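Local structure of spindle assembly checkpoint serine/threonine-protein kinase BUB1 (Saccharomyces cerevisiae, 3ESL) at residues 126-139 against 156-170. The protein phosphorylates BUB3 and itself in the spindle assembly checkpoint, which delays anaphase until chromosomes are bioriented, the chain here being its conserved, all-helical N-terminal domain of TPR type. Numbering follows the deposited sequence.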
loop_
_atom_site.group_PDB
_atom_site.type_symbol
_atom_site.label_atom_id
_atom_site.label_comp_id
_atom_site.label_asym_id
_atom_site.label_seq_id
_atom_site.Cartn_x
_atom_site.Cartn_y
_atom_site.Cartn_z
ATOM N N GLU A 126 -9.477 -1.130 -12.240
ATOM C CA GLU A 126 -9.415 -1.466 -13.677
ATOM C C GLU A 126 -9.380 -2.980 -13.912
ATOM O O GLU A 126 -10.184 -3.517 -14.703
ATOM C CB GLU A 126 -8.221 -0.772 -14.354
ATOM C CG GLU A 126 -7.930 -1.322 -15.762
ATOM C CD GLU A 126 -6.775 -0.639 -16.468
ATOM O OE1 GLU A 126 -6.006 0.123 -15.827
ATOM O OE2 GLU A 126 -6.641 -0.869 -17.692
ATOM N N ASN A 127 -8.461 -3.659 -13.234
ATOM C CA ASN A 127 -8.329 -5.114 -13.323
ATOM C C ASN A 127 -9.596 -5.843 -12.875
ATOM O O ASN A 127 -9.929 -6.907 -13.411
ATOM C CB ASN A 127 -7.111 -5.609 -12.541
ATOM C CG ASN A 127 -5.790 -5.146 -13.149
ATOM O OD1 ASN A 127 -5.703 -4.870 -14.345
ATOM N ND2 ASN A 127 -4.757 -5.070 -12.324
ATOM N N ALA A 128 -10.306 -5.253 -11.913
ATOM C CA ALA A 128 -11.578 -5.806 -11.439
ATOM C C ALA A 128 -12.730 -5.410 -12.351
ATOM O O ALA A 128 -13.884 -5.712 -12.057
ATOM C CB ALA A 128 -11.870 -5.354 -10.016
ATOM N N GLN A 129 -12.414 -4.713 -13.442
ATOM C CA GLN A 129 -13.404 -4.288 -14.434
ATOM C C GLN A 129 -14.413 -3.248 -13.930
ATOM O O GLN A 129 -15.530 -3.146 -14.441
ATOM C CB GLN A 129 -14.108 -5.505 -15.083
ATOM C CG GLN A 129 -13.174 -6.629 -15.470
ATOM C CD GLN A 129 -13.432 -7.881 -14.674
ATOM O OE1 GLN A 129 -14.534 -8.432 -14.721
ATOM N NE2 GLN A 129 -12.417 -8.365 -13.971
ATOM N N PHE A 130 -14.025 -2.473 -12.913
ATOM C CA PHE A 130 -14.769 -1.280 -12.560
ATOM C C PHE A 130 -14.178 -0.160 -13.407
ATOM O O PHE A 130 -13.506 0.744 -12.901
ATOM C CB PHE A 130 -14.667 -0.956 -11.055
ATOM C CG PHE A 130 -15.410 -1.924 -10.165
ATOM C CD1 PHE A 130 -16.805 -1.886 -10.072
ATOM C CD2 PHE A 130 -14.717 -2.872 -9.419
ATOM C CE1 PHE A 130 -17.491 -2.786 -9.236
ATOM C CE2 PHE A 130 -15.386 -3.767 -8.586
ATOM C CZ PHE A 130 -16.771 -3.724 -8.494
ATOM N N PHE A 131 -14.423 -0.231 -14.714
ATOM C CA PHE A 131 -13.672 0.579 -15.671
ATOM C C PHE A 131 -13.846 2.084 -15.488
ATOM O O PHE A 131 -12.859 2.832 -15.438
ATOM C CB PHE A 131 -13.981 0.137 -17.116
ATOM C CG PHE A 131 -13.458 -1.237 -17.449
ATOM C CD1 PHE A 131 -12.092 -1.488 -17.487
ATOM C CD2 PHE A 131 -14.342 -2.280 -17.733
ATOM C CE1 PHE A 131 -11.603 -2.757 -17.783
ATOM C CE2 PHE A 131 -13.867 -3.551 -18.040
ATOM C CZ PHE A 131 -12.497 -3.795 -18.063
ATOM N N LEU A 132 -15.087 2.534 -15.362
ATOM C CA LEU A 132 -15.339 3.969 -15.287
ATOM C C LEU A 132 -15.063 4.545 -13.891
ATOM O O LEU A 132 -14.676 5.707 -13.758
ATOM C CB LEU A 132 -16.739 4.321 -15.818
ATOM C CG LEU A 132 -16.975 3.893 -17.282
ATOM C CD1 LEU A 132 -18.418 4.109 -17.713
ATOM C CD2 LEU A 132 -16.000 4.562 -18.259
ATOM N N GLU A 133 -15.221 3.714 -12.862
ATOM C CA GLU A 133 -14.816 4.102 -11.507
ATOM C C GLU A 133 -13.305 4.333 -11.451
ATOM O O GLU A 133 -12.843 5.281 -10.794
ATOM C CB GLU A 133 -15.225 3.043 -10.482
ATOM C CG GLU A 133 -16.738 2.927 -10.274
ATOM C CD GLU A 133 -17.401 1.884 -11.172
ATOM O OE1 GLU A 133 -16.860 1.544 -12.248
ATOM O OE2 GLU A 133 -18.487 1.397 -10.789
ATOM N N ALA A 134 -12.550 3.471 -12.134
ATOM C CA ALA A 134 -11.089 3.595 -12.196
ATOM C C ALA A 134 -10.656 4.914 -12.836
ATOM O O ALA A 134 -9.680 5.530 -12.400
ATOM C CB ALA A 134 -10.474 2.412 -12.923
ATOM N N LYS A 135 -11.388 5.362 -13.860
ATOM C CA LYS A 135 -11.089 6.642 -14.512
ATOM C C LYS A 135 -11.370 7.790 -13.553
ATOM O O LYS A 135 -10.544 8.688 -13.404
ATOM C CB LYS A 135 -11.903 6.800 -15.814
ATOM C CG LYS A 135 -11.821 8.177 -16.451
ATOM C CD LYS A 135 -12.487 8.185 -17.823
ATOM C CE LYS A 135 -12.434 9.564 -18.455
ATOM N NZ LYS A 135 -12.466 9.456 -19.937
ATOM N N VAL A 136 -12.511 7.737 -12.871
ATOM C CA VAL A 136 -12.912 8.801 -11.956
ATOM C C VAL A 136 -11.891 8.940 -10.818
ATOM O O VAL A 136 -11.594 10.049 -10.365
ATOM C CB VAL A 136 -14.329 8.573 -11.396
ATOM C CG1 VAL A 136 -14.692 9.643 -10.368
ATOM C CG2 VAL A 136 -15.352 8.583 -12.531
ATOM N N LEU A 137 -11.350 7.809 -10.383
ATOM C CA LEU A 137 -10.340 7.817 -9.330
ATOM C C LEU A 137 -9.078 8.578 -9.757
ATOM O O LEU A 137 -8.512 9.339 -8.966
ATOM C CB LEU A 137 -10.011 6.394 -8.922
ATOM C CG LEU A 137 -9.261 6.160 -7.624
ATOM C CD1 LEU A 137 -9.876 6.951 -6.464
ATOM C CD2 LEU A 137 -9.287 4.666 -7.378
ATOM N N LEU A 138 -8.649 8.392 -11.004
ATOM C CA LEU A 138 -7.496 9.156 -11.510
ATOM C C LEU A 138 -7.814 10.648 -11.553
ATOM O O LEU A 138 -7.001 11.485 -11.142
ATOM C CB LEU A 138 -7.047 8.663 -12.885
ATOM C CG LEU A 138 -6.475 7.247 -12.937
ATOM C CD1 LEU A 138 -6.319 6.790 -14.381
ATOM C CD2 LEU A 138 -5.135 7.145 -12.183
ATOM N N GLU A 139 -9.015 10.980 -12.014
ATOM C CA GLU A 139 -9.452 12.374 -12.052
ATOM C C GLU A 139 -9.564 12.981 -10.646
ATOM O O GLU A 139 -9.303 14.169 -10.455
ATOM C CB GLU A 139 -10.779 12.497 -12.809
ATOM C CG GLU A 139 -10.699 11.974 -14.234
ATOM C CD GLU A 139 -12.041 11.979 -14.946
ATOM O OE1 GLU A 139 -13.088 11.855 -14.269
ATOM O OE2 GLU A 139 -12.041 12.100 -16.191
ATOM N N LEU A 156 -3.612 8.667 -16.836
ATOM C CA LEU A 156 -4.994 8.827 -17.242
ATOM C C LEU A 156 -5.112 8.726 -18.766
ATOM O O LEU A 156 -5.988 8.022 -19.280
ATOM C CB LEU A 156 -5.529 10.166 -16.735
ATOM C CG LEU A 156 -6.963 10.609 -17.044
ATOM C CD1 LEU A 156 -8.008 9.542 -16.682
ATOM C CD2 LEU A 156 -7.260 11.911 -16.326
ATOM N N SER A 157 -4.211 9.406 -19.477
ATOM C CA SER A 157 -4.184 9.353 -20.944
ATOM C C SER A 157 -4.001 7.927 -21.456
ATOM O O SER A 157 -4.742 7.489 -22.344
ATOM C CB SER A 157 -3.096 10.272 -21.509
ATOM O OG SER A 157 -3.155 10.311 -22.928
ATOM N N ASN A 158 -3.033 7.203 -20.891
ATOM C CA ASN A 158 -2.798 5.810 -21.270
ATOM C C ASN A 158 -4.003 4.922 -20.973
ATOM O O ASN A 158 -4.297 3.989 -21.725
ATOM C CB ASN A 158 -1.547 5.247 -20.585
ATOM C CG ASN A 158 -0.277 5.992 -20.973
ATOM O OD1 ASN A 158 -0.253 6.741 -21.950
ATOM N ND2 ASN A 158 0.785 5.783 -20.209
ATOM N N TYR A 159 -4.698 5.219 -19.877
ATOM C CA TYR A 159 -5.887 4.463 -19.503
ATOM C C TYR A 159 -7.033 4.682 -20.491
ATOM O O TYR A 159 -7.743 3.733 -20.863
ATOM C CB TYR A 159 -6.336 4.804 -18.080
ATOM C CG TYR A 159 -7.490 3.945 -17.621
ATOM C CD1 TYR A 159 -7.509 2.574 -17.898
ATOM C CD2 TYR A 159 -8.564 4.497 -16.923
ATOM C CE1 TYR A 159 -8.565 1.780 -17.485
ATOM C CE2 TYR A 159 -9.631 3.702 -16.507
ATOM C CZ TYR A 159 -9.616 2.344 -16.793
ATOM O OH TYR A 159 -10.656 1.540 -16.390
ATOM N N GLU A 160 -7.216 5.930 -20.912
ATOM C CA GLU A 160 -8.215 6.234 -21.938
ATOM C C GLU A 160 -7.938 5.495 -23.257
ATOM O O GLU A 160 -8.875 5.111 -23.957
ATOM C CB GLU A 160 -8.349 7.745 -22.139
ATOM C CG GLU A 160 -8.960 8.434 -20.924
ATOM C CD GLU A 160 -8.980 9.951 -21.016
ATOM O OE1 GLU A 160 -8.172 10.530 -21.777
ATOM O OE2 GLU A 160 -9.805 10.568 -20.308
ATOM N N ASP A 161 -6.659 5.276 -23.566
ATOM C CA ASP A 161 -6.254 4.480 -24.726
ATOM C C ASP A 161 -6.639 3.012 -24.560
ATOM O O ASP A 161 -7.023 2.353 -25.530
ATOM C CB ASP A 161 -4.745 4.572 -24.956
ATOM C CG ASP A 161 -4.300 5.943 -25.413
ATOM O OD1 ASP A 161 -5.131 6.699 -25.970
ATOM O OD2 ASP A 161 -3.106 6.262 -25.212
ATOM N N ARG A 162 -6.518 2.502 -23.335
ATOM C CA ARG A 162 -6.923 1.126 -23.044
ATOM C C ARG A 162 -8.438 0.987 -23.097
ATOM O O ARG A 162 -8.951 -0.036 -23.559
ATOM C CB ARG A 162 -6.366 0.652 -21.697
ATOM C CG ARG A 162 -4.840 0.578 -21.663
ATOM C CD ARG A 162 -4.314 -0.255 -20.492
ATOM N NE ARG A 162 -4.611 0.337 -19.181
ATOM C CZ ARG A 162 -3.915 1.324 -18.621
ATOM N NH1 ARG A 162 -2.878 1.867 -19.250
ATOM N NH2 ARG A 162 -4.263 1.776 -17.421
ATOM N N LEU A 163 -9.142 2.027 -22.641
ATOM C CA LEU A 163 -10.604 2.066 -22.661
ATOM C C LEU A 163 -11.144 2.002 -24.087
ATOM O O LEU A 163 -12.101 1.268 -24.365
ATOM C CB LEU A 163 -11.120 3.323 -21.949
ATOM C CG LEU A 163 -11.832 3.208 -20.587
ATOM C CD1 LEU A 163 -11.452 1.965 -19.773
ATOM C CD2 LEU A 163 -11.655 4.477 -19.761
ATOM N N ARG A 164 -10.514 2.760 -24.985
ATOM C CA ARG A 164 -10.890 2.766 -26.404
ATOM C C ARG A 164 -10.675 1.412 -27.084
ATOM O O ARG A 164 -11.471 1.018 -27.939
ATOM C CB ARG A 164 -10.150 3.869 -27.158
ATOM C CG ARG A 164 -10.774 5.243 -26.979
ATOM C CD ARG A 164 -10.205 6.249 -27.973
ATOM N NE ARG A 164 -8.934 6.807 -27.516
ATOM C CZ ARG A 164 -8.823 7.896 -26.757
ATOM N NH1 ARG A 164 -9.907 8.556 -26.359
ATOM N NH2 ARG A 164 -7.622 8.324 -26.390
ATOM N N GLU A 165 -9.610 0.711 -26.690
ATOM C CA GLU A 165 -9.313 -0.646 -27.170
ATOM C C GLU A 165 -10.345 -1.698 -26.732
ATOM O O GLU A 165 -10.393 -2.797 -27.299
ATOM C CB GLU A 165 -7.901 -1.078 -26.747
ATOM C CG GLU A 165 -6.786 -0.347 -27.497
ATOM C CD GLU A 165 -5.397 -0.714 -27.009
ATOM O OE1 GLU A 165 -5.090 -0.465 -25.819
ATOM O OE2 GLU A 165 -4.604 -1.241 -27.820
ATOM N N MET A 166 -11.150 -1.357 -25.726
ATOM C CA MET A 166 -12.246 -2.215 -25.261
ATOM C C MET A 166 -13.634 -1.641 -25.613
ATOM O O MET A 166 -14.658 -2.168 -25.164
ATOM C CB MET A 166 -12.161 -2.451 -23.741
ATOM C CG MET A 166 -10.825 -2.956 -23.209
ATOM S SD MET A 166 -10.875 -3.224 -21.415
ATOM C CE MET A 166 -9.143 -3.052 -20.992
ATOM N N ASN A 167 -13.660 -0.566 -26.403
ATOM C CA ASN A 167 -14.913 0.071 -26.855
ATOM C C ASN A 167 -15.786 0.616 -25.712
ATOM O O ASN A 167 -17.013 0.468 -25.736
ATOM C CB ASN A 167 -15.753 -0.890 -27.729
ATOM C CG ASN A 167 -14.976 -1.470 -28.907
ATOM O OD1 ASN A 167 -14.462 -0.738 -29.757
ATOM N ND2 ASN A 167 -14.914 -2.799 -28.974
ATOM N N ILE A 168 -15.157 1.250 -24.722
ATOM C CA ILE A 168 -15.863 1.682 -23.509
ATOM C C ILE A 168 -16.085 3.193 -23.452
ATOM O O ILE A 168 -15.141 3.971 -23.605
ATOM C CB ILE A 168 -15.129 1.206 -22.221
ATOM C CG1 ILE A 168 -15.067 -0.323 -22.173
ATOM C CG2 ILE A 168 -15.809 1.759 -20.961
ATOM C CD1 ILE A 168 -14.122 -0.873 -21.132
ATOM N N VAL A 169 -17.342 3.585 -23.234
ATOM C CA VAL A 169 -17.740 4.985 -23.004
ATOM C C VAL A 169 -18.952 5.062 -22.066
ATOM O O VAL A 169 -19.679 4.079 -21.903
ATOM C CB VAL A 169 -18.067 5.749 -24.327
ATOM C CG1 VAL A 169 -16.826 6.444 -24.884
ATOM C CG2 VAL A 169 -18.715 4.828 -25.371
ATOM N N GLU A 170 -19.161 6.227 -21.449
ATOM C CA GLU A 170 -20.336 6.456 -20.595
ATOM C C GLU A 170 -21.618 6.709 -21.394
ATOM O O GLU A 170 -21.571 7.166 -22.540
ATOM C CB GLU A 170 -20.103 7.616 -19.617
ATOM C CG GLU A 170 -19.603 7.188 -18.241
ATOM C CD GLU A 170 -20.376 7.829 -17.091
ATOM O OE1 GLU A 170 -20.495 9.074 -17.051
ATOM O OE2 GLU A 170 -20.859 7.080 -16.215
#
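Y159, K135 and L138 pack helix 131-143 against helix 149-165 as an antiparallel pair (165° between the axes of 131-139 and 156-165, closest approach 10.5 Å) near one end of the TPR-like domain. The packing is knobs-into-holes in both directions: Y159 enters a hole formed by A134, K135 and L138 and completed by E126 from the end of helix 115-127, and K135 one formed by L156, Y159, E160 and L163. With CG anti to the backbone N (chi1 -175°), the Y159 ring reaches across to the first turn of the opposing helix, where its OH donates to F131 O (2.7 Å), a carbonyl whose helical bond from K135 N is weak. A phenylalanine here would probably leave F131 O without this donor, with that weak bond alone of the two described. Beside the ring, R162 grips E126 side-on: NE meets OE2 at 2.8 Å, nearly straight at 172°, and NH2 meets OE1 at 2.9 Å. Both oxygens use syn lone pairs, and the carboxylate and guanidinium lie nearly coplanar. At the other flank, the extended K135 chain brings NZ to E160 OE2 (2.9 Å), on the anti side and out of the carboxylate plane. At the Schellman motif that ends helix 149-165, with N167 as its C-prime residue, I168 CD1 lies over one F131 face, offset toward the rim, in a CH-pi contact, 3.9 Å from the centroid, while M166 SD approaches obliquely as a Met-aromatic contact, 4.3 Å from it. Helix 131-143 is thus flanked by three helices: A134, whose CB also touches Y159, packs on L125 of helix 115-127, and L132, which meets I168, continues onto S178 and R181 of helix 177-186.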